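Local coordinates for protein putative lipase (Bacteroides thetaiotaomicron VPI-5482, PDB 3BZW) that probably hydrolyses ester bonds of lipids as a GDSL-like member of the SGNH hydrolases, perhaps acting as a lysophospholipase, at residues Gly30-Ser35 against Asp72-Gln77; Phe62-Ser67 against Glu79-Glu84; Gln21-Gly26 against Gln258-Pro263; Lys54-Ile59 against Met251-Met256. One frame throughout, in Å; residues are numbered along the deposited sequence.

Interaction 1: Gly30-Ser35 against Asp72-Gln77. With ACT (acetate ion), chain G.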
# COMPACT_ATOMS: atom_id res chain seq x y z
N GLY A 30 -5.92 44.74 -0.67
CA GLY A 30 -4.78 44.85 -1.55
C GLY A 30 -4.69 43.57 -2.36
O GLY A 30 -4.75 42.48 -1.79
N TYR A 31 -4.58 43.68 -3.68
CA TYR A 31 -4.49 42.50 -4.53
C TYR A 31 -3.11 42.37 -5.16
O TYR A 31 -2.73 43.15 -6.03
CB TYR A 31 -5.56 42.55 -5.62
CG TYR A 31 -6.99 42.56 -5.09
CD1 TYR A 31 -7.62 43.76 -4.75
CD2 TYR A 31 -7.71 41.38 -4.95
CE1 TYR A 31 -8.94 43.78 -4.29
CE2 TYR A 31 -9.02 41.38 -4.49
CZ TYR A 31 -9.63 42.58 -4.17
OH TYR A 31 -10.94 42.57 -3.73
N ILE A 32 -2.37 41.35 -4.72
CA ILE A 32 -1.02 41.09 -5.21
C ILE A 32 -1.02 39.92 -6.19
O ILE A 32 -1.67 38.90 -5.93
CB ILE A 32 -0.08 40.80 -4.02
CG1 ILE A 32 0.05 42.06 -3.16
CG2 ILE A 32 1.28 40.30 -4.50
CD1 ILE A 32 0.85 41.87 -1.89
N GLY A 33 -0.31 40.06 -7.30
CA GLY A 33 -0.27 38.96 -8.26
C GLY A 33 0.34 39.23 -9.63
O GLY A 33 1.29 40.01 -9.77
N ASP A 34 -0.22 38.59 -10.65
CA ASP A 34 0.27 38.72 -12.02
C ASP A 34 -0.77 39.27 -12.99
O ASP A 34 -1.64 40.05 -12.61
CB ASP A 34 0.79 37.36 -12.52
CG ASP A 34 -0.20 36.23 -12.30
OD1 ASP A 34 -1.42 36.44 -12.49
OD2 ASP A 34 0.23 35.11 -11.95
N SER A 35 -0.67 38.88 -14.26
CA SER A 35 -1.59 39.38 -15.28
C SER A 35 -3.07 39.08 -15.02
O SER A 35 -3.94 39.85 -15.43
CB SER A 35 -1.20 38.84 -16.66
OG SER A 35 -2.07 39.31 -17.66
N ASP A 72 8.75 36.15 -6.71
CA ASP A 72 9.88 36.95 -6.24
C ASP A 72 9.51 38.43 -6.19
O ASP A 72 10.25 39.24 -5.62
CB ASP A 72 11.11 36.74 -7.14
CG ASP A 72 10.89 37.19 -8.57
OD1 ASP A 72 9.73 37.16 -9.05
OD2 ASP A 72 11.88 37.54 -9.24
N ASP A 73 8.36 38.78 -6.76
CA ASP A 73 7.90 40.16 -6.80
C ASP A 73 6.90 40.48 -5.68
O ASP A 73 6.44 41.62 -5.57
CB ASP A 73 7.27 40.45 -8.17
CG ASP A 73 7.14 41.95 -8.45
OD1 ASP A 73 8.14 42.68 -8.28
OD2 ASP A 73 6.04 42.38 -8.85
N VAL A 74 6.58 39.50 -4.84
CA VAL A 74 5.63 39.71 -3.76
C VAL A 74 6.08 40.77 -2.75
O VAL A 74 5.29 41.62 -2.35
CB VAL A 74 5.32 38.38 -3.02
CG1 VAL A 74 4.52 38.65 -1.74
CG2 VAL A 74 4.51 37.47 -3.95
N PRO A 75 7.36 40.74 -2.33
CA PRO A 75 7.82 41.75 -1.37
C PRO A 75 7.69 43.18 -1.93
O PRO A 75 7.24 44.08 -1.23
CB PRO A 75 9.28 41.36 -1.14
CG PRO A 75 9.22 39.86 -1.23
CD PRO A 75 8.35 39.66 -2.46
N ARG A 76 8.07 43.37 -3.19
CA ARG A 76 8.00 44.68 -3.82
C ARG A 76 6.56 45.18 -3.89
O ARG A 76 6.28 46.35 -3.63
CB ARG A 76 8.57 44.65 -5.24
CG ARG A 76 8.56 46.01 -5.93
CD ARG A 76 8.79 45.88 -7.43
NE ARG A 76 7.63 45.31 -8.11
CZ ARG A 76 6.50 45.97 -8.35
NH1 ARG A 76 6.38 47.24 -7.98
NH2 ARG A 76 5.49 45.36 -8.95
N GLN A 77 5.64 44.30 -4.26
CA GLN A 77 4.24 44.69 -4.34
C GLN A 77 3.69 44.98 -2.94
O GLN A 77 2.91 45.91 -2.76
CB GLN A 77 3.41 43.60 -5.03
CG GLN A 77 3.60 43.54 -6.55
CD GLN A 77 2.70 42.52 -7.22
OE1 GLN A 77 1.54 42.34 -6.82
NE2 GLN A 77 3.20 41.86 -8.26
C ACT G . 0.63 36.16 -16.42
O ACT G . 0.66 36.18 -17.64
OXT ACT G . 1.22 37.01 -15.78
CH3 ACT G . -0.15 35.08 -15.70

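Interaction 2: Phe62-Ser67 against Glu79-Glu84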
# COMPACT_ATOMS: atom_id res chain seq x y z
N PHE A 62 -6.90 47.85 -4.05
CA PHE A 62 -5.60 48.47 -4.22
C PHE A 62 -4.87 47.35 -4.97
O PHE A 62 -4.38 46.39 -4.37
CB PHE A 62 -4.94 48.75 -2.86
CG PHE A 62 -5.71 49.72 -2.00
CD1 PHE A 62 -6.25 50.88 -2.54
CD2 PHE A 62 -5.86 49.48 -0.63
CE1 PHE A 62 -6.93 51.80 -1.73
CE2 PHE A 62 -6.53 50.39 0.18
CZ PHE A 62 -7.07 51.55 -0.37
N VAL A 63 -4.82 47.47 -6.29
CA VAL A 63 -4.22 46.44 -7.14
C VAL A 63 -2.77 46.65 -7.53
O VAL A 63 -2.40 47.69 -8.07
CB VAL A 63 -5.05 46.26 -8.43
CG1 VAL A 63 -4.51 45.10 -9.25
CG2 VAL A 63 -6.51 46.04 -8.08
N TYR A 64 -1.94 45.64 -7.27
CA TYR A 64 -0.53 45.72 -7.58
C TYR A 64 -0.05 44.64 -8.54
O TYR A 64 1.10 44.64 -8.98
CB TYR A 64 0.27 45.69 -6.27
CG TYR A 64 0.06 46.96 -5.49
CD1 TYR A 64 0.79 48.11 -5.79
CD2 TYR A 64 -0.96 47.07 -4.55
CE1 TYR A 64 0.51 49.33 -5.18
CE2 TYR A 64 -1.26 48.28 -3.94
CZ TYR A 64 -0.52 49.41 -4.26
OH TYR A 64 -0.83 50.62 -3.68
N GLY A 65 -0.95 43.71 -8.88
CA GLY A 65 -0.58 42.65 -9.80
C GLY A 65 -0.14 43.20 -11.14
O GLY A 65 -0.74 44.14 -11.67
N ILE A 66 0.92 42.62 -11.69
CA ILE A 66 1.44 43.05 -12.98
C ILE A 66 1.74 41.84 -13.86
O ILE A 66 2.25 40.83 -13.38
CB ILE A 66 2.73 43.88 -12.80
CG1 ILE A 66 2.39 45.20 -12.11
CG2 ILE A 66 3.40 44.12 -14.15
CD1 ILE A 66 3.60 46.00 -11.67
N SER A 67 1.42 41.96 -15.14
CA SER A 67 1.63 40.89 -16.10
C SER A 67 3.03 40.30 -16.04
O SER A 67 4.03 41.03 -16.03
CB SER A 67 1.35 41.40 -17.51
OG SER A 67 0.00 41.83 -17.63
N GLU A 79 5.43 46.02 -0.39
CA GLU A 79 6.06 47.26 0.05
C GLU A 79 5.37 48.48 -0.57
O GLU A 79 5.18 49.49 0.10
CB GLU A 79 7.54 47.26 -0.35
CG GLU A 79 8.44 46.48 0.60
CD GLU A 79 9.76 46.09 -0.04
OE1 GLU A 79 10.29 46.88 -0.85
OE2 GLU A 79 10.27 44.99 0.27
N LYS A 80 4.99 48.37 -1.84
CA LYS A 80 4.33 49.48 -2.51
C LYS A 80 2.95 49.68 -1.91
O LYS A 80 2.49 50.81 -1.74
CB LYS A 80 4.23 49.21 -4.02
CG LYS A 80 3.96 50.46 -4.83
CD LYS A 80 3.97 50.20 -6.33
CE LYS A 80 3.76 51.49 -7.10
NZ LYS A 80 3.62 51.27 -8.57
N LEU A 81 2.28 48.58 -1.58
CA LEU A 81 0.96 48.64 -0.97
C LEU A 81 1.06 49.36 0.37
O LEU A 81 0.25 50.24 0.68
CB LEU A 81 0.41 47.23 -0.76
CG LEU A 81 -0.86 47.06 0.07
CD1 LEU A 81 -2.03 47.74 -0.62
CD2 LEU A 81 -1.14 45.58 0.27
N LYS A 82 2.06 48.99 1.17
CA LYS A 82 2.27 49.60 2.48
C LYS A 82 2.52 51.10 2.33
O LYS A 82 1.91 51.92 3.02
CB LYS A 82 3.47 48.96 3.18
CG LYS A 82 3.70 49.42 4.62
CD LYS A 82 2.59 48.91 5.54
CE LYS A 82 2.75 49.41 6.97
NZ LYS A 82 4.00 48.93 7.61
N LYS A 83 3.41 51.44 1.40
CA LYS A 83 3.76 52.83 1.14
C LYS A 83 2.57 53.69 0.72
O LYS A 83 2.32 54.76 1.29
CB LYS A 83 4.83 52.90 0.05
CG LYS A 83 5.19 54.32 -0.38
CD LYS A 83 6.06 54.31 -1.64
CE LYS A 83 6.26 55.72 -2.18
NZ LYS A 83 7.04 55.73 -3.46
N GLU A 84 1.82 53.22 -0.27
CA GLU A 84 0.69 53.99 -0.78
C GLU A 84 -0.63 53.89 -0.02
O GLU A 84 -1.41 54.84 -0.03
CB GLU A 84 0.46 53.62 -2.25
CG GLU A 84 1.74 53.61 -3.08
CD GLU A 84 1.49 53.31 -4.55
OE1 GLU A 84 0.58 52.51 -4.84
OE2 GLU A 84 2.20 53.87 -5.40

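Interaction 3: Gln21-Gly26 against Gln258-Pro263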
# COMPACT_ATOMS: atom_id res chain seq x y z
N GLN A 21 -23.52 39.29 8.41
CA GLN A 21 -23.08 40.16 7.33
C GLN A 21 -21.73 39.67 6.82
O GLN A 21 -20.90 39.21 7.61
CB GLN A 21 -22.96 41.60 7.82
CG GLN A 21 -24.26 42.20 8.32
CD GLN A 21 -24.11 43.66 8.71
OE1 GLN A 21 -23.36 44.00 9.62
NE2 GLN A 21 -24.83 44.54 8.01
N HIS A 22 -21.51 39.76 5.52
CA HIS A 22 -20.24 39.31 4.96
C HIS A 22 -19.10 40.11 5.59
O HIS A 22 -19.09 41.34 5.54
CB HIS A 22 -20.22 39.50 3.44
CG HIS A 22 -19.06 38.82 2.78
ND1 HIS A 22 -19.22 37.84 1.82
CD2 HIS A 22 -17.73 38.93 2.99
CE1 HIS A 22 -18.03 37.37 1.48
NE2 HIS A 22 -17.11 38.02 2.17
N PRO A 23 -18.13 39.42 6.21
CA PRO A 23 -16.98 40.05 6.88
C PRO A 23 -16.08 40.93 6.01
O PRO A 23 -15.28 41.70 6.54
CB PRO A 23 -16.24 38.86 7.49
CG PRO A 23 -16.60 37.72 6.58
CD PRO A 23 -18.07 37.95 6.34
N TRP A 24 -16.19 40.81 4.69
CA TRP A 24 -15.35 41.60 3.79
C TRP A 24 -16.12 42.80 3.23
O TRP A 24 -15.55 43.64 2.53
CB TRP A 24 -14.81 40.73 2.65
CG TRP A 24 -13.85 39.67 3.13
CD1 TRP A 24 -14.12 38.65 3.99
CD2 TRP A 24 -12.45 39.58 2.83
NE1 TRP A 24 -12.98 37.93 4.25
CE2 TRP A 24 -11.94 38.48 3.55
CE3 TRP A 24 -11.58 40.32 2.02
CZ2 TRP A 24 -10.59 38.10 3.50
CZ3 TRP A 24 -10.24 39.94 1.97
CH2 TRP A 24 -9.76 38.85 2.70
N GLN A 25 -17.40 42.88 3.55
CA GLN A 25 -18.25 43.97 3.08
C GLN A 25 -17.67 45.34 3.43
O GLN A 25 -17.36 45.61 4.59
CB GLN A 25 -19.64 43.84 3.71
CG GLN A 25 -20.57 45.03 3.48
CD GLN A 25 -21.02 45.15 2.04
OE1 GLN A 25 -21.64 44.23 1.50
NE2 GLN A 25 -20.73 46.28 1.41
N GLY A 26 -17.52 46.20 2.42
CA GLY A 26 -17.00 47.54 2.62
C GLY A 26 -15.54 47.68 3.00
O GLY A 26 -15.08 48.79 3.28
N GLN A 258 -16.06 31.91 -0.55
CA GLN A 258 -14.92 31.26 0.10
C GLN A 258 -14.38 32.17 1.21
O GLN A 258 -13.89 31.69 2.23
CB GLN A 258 -13.82 30.97 -0.92
CG GLN A 258 -14.12 29.84 -1.88
CD GLN A 258 -13.98 28.46 -1.24
OE1 GLN A 258 -12.90 28.09 -0.78
NE2 GLN A 258 -15.07 27.70 -1.22
N LEU A 259 -14.45 33.48 0.99
CA LEU A 259 -13.96 34.46 1.96
C LEU A 259 -14.90 34.65 3.14
O LEU A 259 -14.55 35.29 4.14
CB LEU A 259 -13.74 35.81 1.27
CG LEU A 259 -12.55 35.90 0.31
CD1 LEU A 259 -12.52 37.28 -0.34
CD2 LEU A 259 -11.26 35.65 1.07
N LEU A 260 -16.10 34.09 3.03
CA LEU A 260 -17.10 34.18 4.08
C LEU A 260 -16.58 33.51 5.35
O LEU A 260 -17.01 33.83 6.46
CB LEU A 260 -18.39 33.48 3.63
CG LEU A 260 -19.73 34.19 3.81
CD1 LEU A 260 -20.84 33.23 3.41
CD2 LEU A 260 -19.90 34.64 5.25
N ALA A 261 -15.64 32.59 5.18
CA ALA A 261 -15.06 31.84 6.29
C ALA A 261 -13.93 32.56 7.03
O ALA A 261 -13.45 32.06 8.05
CB ALA A 261 -14.57 30.49 5.80
N LEU A 262 -13.52 33.72 6.52
CA LEU A 262 -12.43 34.46 7.14
C LEU A 262 -12.81 35.89 7.52
O LEU A 262 -13.36 36.63 6.70
CB LEU A 262 -11.23 34.50 6.19
CG LEU A 262 -10.64 33.15 5.79
CD1 LEU A 262 -9.69 33.31 4.60
CD2 LEU A 262 -9.92 32.55 6.98
N PRO A 263 -12.52 36.29 8.76
CA PRO A 263 -12.85 37.65 9.20
C PRO A 263 -11.84 38.65 8.65
O PRO A 263 -10.76 38.27 8.20
CB PRO A 263 -12.77 37.55 10.72
CG PRO A 263 -11.59 36.63 10.90
CD PRO A 263 -11.88 35.54 9.86

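Interaction 4: Lys54-Ile59 against Met251-Met256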
# COMPACT_ATOMS: atom_id res chain seq x y z
N LYS A 54 -15.73 44.70 -5.92
CA LYS A 54 -15.93 46.11 -5.60
C LYS A 54 -17.42 46.39 -5.72
O LYS A 54 -18.03 47.03 -4.86
CB LYS A 54 -15.16 46.99 -6.58
CG LYS A 54 -15.23 48.47 -6.25
CD LYS A 54 -14.57 49.33 -7.33
CE LYS A 54 -15.43 49.42 -8.58
NZ LYS A 54 -14.80 50.28 -9.62
N GLU A 55 -18.00 45.88 -6.80
CA GLU A 55 -19.41 46.04 -7.13
C GLU A 55 -20.36 45.31 -6.17
O GLU A 55 -21.33 45.89 -5.69
CB GLU A 55 -19.63 45.53 -8.55
CG GLU A 55 -21.08 45.41 -9.01
CD GLU A 55 -21.18 44.69 -10.35
OE1 GLU A 55 -20.35 45.00 -11.24
OE2 GLU A 55 -22.07 43.84 -10.52
N TRP A 56 -20.06 44.04 -5.90
CA TRP A 56 -20.91 43.22 -5.05
C TRP A 56 -20.79 43.43 -3.54
O TRP A 56 -21.78 43.34 -2.82
CB TRP A 56 -20.67 41.73 -5.33
CG TRP A 56 -20.79 41.31 -6.76
CD1 TRP A 56 -21.63 41.83 -7.71
CD2 TRP A 56 -20.14 40.20 -7.38
NE1 TRP A 56 -21.54 41.11 -8.87
CE2 TRP A 56 -20.63 40.10 -8.70
CE3 TRP A 56 -19.18 39.27 -6.94
CZ2 TRP A 56 -20.20 39.11 -9.59
CZ3 TRP A 56 -18.76 38.28 -7.83
CH2 TRP A 56 -19.27 38.21 -9.14
N LEU A 57 -19.57 43.69 -3.07
CA LEU A 57 -19.35 43.86 -1.64
C LEU A 57 -18.84 45.23 -1.22
O LEU A 57 -18.56 45.45 -0.04
CB LEU A 57 -18.38 42.78 -1.15
CG LEU A 57 -18.88 41.34 -1.32
CD1 LEU A 57 -17.80 40.35 -0.92
CD2 LEU A 57 -20.13 41.14 -0.47
N GLY A 58 -18.72 46.14 -2.18
CA GLY A 58 -18.24 47.48 -1.86
C GLY A 58 -16.80 47.47 -1.37
O GLY A 58 -16.41 48.30 -0.53
N ILE A 59 -16.00 46.55 -1.90
CA ILE A 59 -14.60 46.43 -1.51
C ILE A 59 -13.69 47.31 -2.36
O ILE A 59 -13.65 47.18 -3.58
CB ILE A 59 -14.13 44.96 -1.63
CG1 ILE A 59 -14.93 44.09 -0.65
CG2 ILE A 59 -12.64 44.85 -1.37
CD1 ILE A 59 -14.62 42.60 -0.76
N MSE A 251 -14.68 33.40 -10.88
CA MSE A 251 -13.62 33.49 -9.87
C MSE A 251 -14.06 34.38 -8.71
O MSE A 251 -13.94 34.00 -7.54
CB MSE A 251 -12.35 34.08 -10.49
CG MSE A 251 -11.57 33.12 -11.37
SE MSE A 251 -10.31 34.06 -12.52
CE MSE A 251 -9.34 35.03 -11.17
N ALA A 252 -14.57 35.56 -9.05
CA ALA A 252 -15.03 36.52 -8.04
C ALA A 252 -16.17 35.96 -7.20
O ALA A 252 -16.17 36.10 -5.97
CB ALA A 252 -15.46 37.82 -8.72
N ARG A 253 -17.13 35.33 -7.85
CA ARG A 253 -18.26 34.77 -7.12
C ARG A 253 -17.79 33.65 -6.20
O ARG A 253 -18.31 33.47 -5.09
CB ARG A 253 -19.31 34.24 -8.09
CG ARG A 253 -20.70 34.20 -7.50
CD ARG A 253 -21.27 35.60 -7.37
NE ARG A 253 -22.35 35.64 -6.39
CZ ARG A 253 -23.06 36.73 -6.11
NH1 ARG A 253 -22.80 37.87 -6.73
NH2 ARG A 253 -24.01 36.68 -5.19
N THR A 254 -16.80 32.89 -6.65
CA THR A 254 -16.25 31.80 -5.86
C THR A 254 -15.58 32.42 -4.64
O THR A 254 -15.81 32.01 -3.50
CB THR A 254 -15.19 31.00 -6.66
OG1 THR A 254 -15.82 30.35 -7.76
CG2 THR A 254 -14.51 29.96 -5.78
N LEU A 255 -14.75 33.42 -4.90
CA LEU A 255 -14.02 34.12 -3.85
C LEU A 255 -14.98 34.72 -2.83
O LEU A 255 -14.73 34.68 -1.62
CB LEU A 255 -13.17 35.22 -4.50
CG LEU A 255 -11.95 35.78 -3.78
CD1 LEU A 255 -11.13 34.65 -3.17
CD2 LEU A 255 -11.12 36.59 -4.77
N MSE A 256 -16.09 35.27 -3.31
CA MSE A 256 -17.07 35.88 -2.42
C MSE A 256 -17.53 34.93 -1.32
O MSE A 256 -17.56 35.30 -0.14
CB MSE A 256 -18.29 36.36 -3.21
CG MSE A 256 -19.29 37.11 -2.36
SE MSE A 256 -20.75 37.84 -3.41
CE MSE A 256 -22.22 37.23 -2.32

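Interaction 1: Gly30-Ser35 against Asp72-Gln77
Ile32 on strand 28-33 and Gln77 on helix 74-85 bring the two backbones together, their CA atoms 6.4 Å apart, close enough for one glutamine to span the gap. That side chain runs out extended and clamps Gly33 with both ends of its amide. OE1 of Gln77 accepts from Gly33 N at 3.0 Å, on a lone pair in the carbonyl plane. Gln77 NE2 gives one hydrogen to Gly33 O, 3.1 Å away and nearly straight (172°). The second N-H of the same amide goes to Asp73 OD2 at 2.9 Å, so three bonds fix its rotation, and glutamine suits the place because it carries a donor and an acceptor side by side. Asp73 is gripped side-on by Arg76, whose NE meets OD1 and whose NH2 meets OD2, and Arg69 adds a further salt bridge; Asp73, thus held, positions the Gln77 amide from behind. The apolar part is small: Ile32 CG2 lies 4.3 Å from Val74 CG2 and also rests on the Gln77 amide. Gly33 fits because its backbone angles would drive a CB into the preceding carbonyl oxygen, and it opens the Gly-Asp-Ser sequence that gives the GDSL family its name. Ser35 N, Gly68 N and Asn99 ND2 bond an acetate, probably from the crystallisation liquor, and match the oxyanion-hole donors of SGNH relatives; His242 NE2, also bonded to it, stands where such enzymes usually carry their catalytic histidine. The Gln77 clamp and Ile32 pack helix 74-85 on the parallel sheet; Leu154 of helix 143-157 touches both Ile32 and Val74, and strand 91-95 bonds to the Ile32 backbone.

Interaction 2: Phe62-Ser67 against Glu79-Glu84
Lys80 meets Tyr64 with its aliphatic stem, CG lying 3.6 Å from Tyr64 CE1 and its CB and CD close to the same rim of the ring. A long, flexible chain suits this exposed position, since its methylenes can cover the aromatic while the ammonium end continues outward. Leu81 comes next, buried. Its backbone N stands 3.9 Å above one face of the Tyr64 ring, displaced toward the rim, and the side chain crosses the tyrosine at about a right angle. With CG anti to the backbone N (chi1 170°), the leucine carries CD1 in between two aromatic residues: it is 3.5 Å from Tyr64 CE2 and 3.8 Å from Phe62 CB. A branched, purely apolar residue is well chosen for this buried notch, where strand 60-63 gives way to the loop that follows. One helical turn beyond Lys80 comes Glu84, joined to it by the backbone bond from Glu84 N to Lys80 O. Its extended chain brings OE1 to the edge of the tyrosine ring, near the ring plane. There Tyr64 OH donates to Glu84 OE1 over 2.6 Å, using the anti lone pair, the one turned away from the other carboxylate oxygen. The ring and carboxylate planes are 52° apart. Farther on, the Phe62 ring stacks with His85. The chemistry implies a tyrosine held in two ways, its buried ring packed by Leu81 and the lysine stem, and its hydroxyl tethered to a surface carboxylate that is likely to be charged and therefore a strong acceptor.

Interaction 3: Gln21-Gly26 against Gln258-Pro263
Trp24 and Leu259 cross at about a right angle, the leucine spread over one face of the indole. Trp24 CG lies anti to its carbonyl carbon (chi1 -66°), which turns the indole toward 258-263. Leu259 CB sits 3.9 Å from the centroid of the five-membered ring, almost on its normal, as a CH-pi contact. CD1 of Leu259 lies above the middle of the ring system, while its CD2 reaches 3.5 Å from Trp24 CZ2. The indole edge does the polar work: Trp24 NE1 donates to Leu262 O over 2.8 Å, a bent bond (139°) whose donor is tilted from the carbonyl plane. Tryptophan suits the site because it joins a broad apolar face to one N-H at its edge. With alanine in place of Trp24, Leu262 O would probably lose this donor and Leu259 the surface it packs on. Pro23 sets its ring against the same segment, CG 3.4 Å from Leu262 O and CD 3.9 Å from Leu260 CD2. Proline's fixed phi also suits the second position of the type I turn from His22 to Gln25. Pro23 and Leu260 also pack on the second subunit, against its Tyr257 and Leu260. The contact pins the loop before strand 28-33 to the loop after helix 245-258; on the sheet side Trp24 reaches Leu93 of strand 91-95 and Gln162 of strand 162-166, and Leu259 touches Ile214 of strand 213-214.

Interaction 4: Lys54-Ile59 against Met251-Met256
Trp56 projects from the end of helix 49-57 as a broad plate against helix 245-258, and the small Ala252 leaves the hollow that receives its outer corner. Ala252 CB comes within 3.4 Å of Trp56 CZ3; the main chain at Arg253 N meets the ring at its edge. Arg253 then folds over the indole. Bent at chi2 (72°), its chain lays CD against the six-membered ring and lifts the guanidinium above it, NH1 standing 3.6 Å over the plane. This is a cation-pi contact, with Arg253 CZ 4.7 Å from the centroid of the six-membered ring. The two planes are 66° apart, so one nitrogen points down at the ring rather than the group lying flat on it. Met256, a selenomethionine, fills the next space: its SE covers a face of the Arg253 guanidinium and approaches Trp56 CE3 at 4.1 Å, an oblique Met-aromatic contact. The bump of Leu57 completes the fit, CD1 touching Met256 CG at 3.8 Å. A serine in place of Trp56 would probably open a gap beside Ala252 and take the aromatic bed from Arg253, leaving its guanidinium freer to turn. Tyr257 binds Arg253 NH2, and Pro263 of the third subunit packs on Arg253. The contact joins the end of helix 49-57, where Phe52 also meets the Trp56 ring and Ala252, to helix 245-258; Ile59, just beyond the first, touches Val29 and Tyr31 of strand 28-33.

In the fold
Interactions 1 and 2 lie about 7 Å apart between centres, share helix 74-85, and reach neighbouring strands, 28-33 and 60-63, of one parallel sheet; their segments alternate along the chain. Interactions 3 and 4, about 10 Å apart, gather some 20 Å away around the C-terminal helix 245-258 and its exit, where both also touch the third subunit. Interaction 3 joins the chain's two ends and encloses the other three, while interaction 2 is nested inside interaction 4. N-terminal elements serve both groups: one joins helix 74-85 to edge strand 60-63 and to strand 28-33, whose end carries the probable active-site loop; the other ties the chain ends together and meets neighbouring subunits.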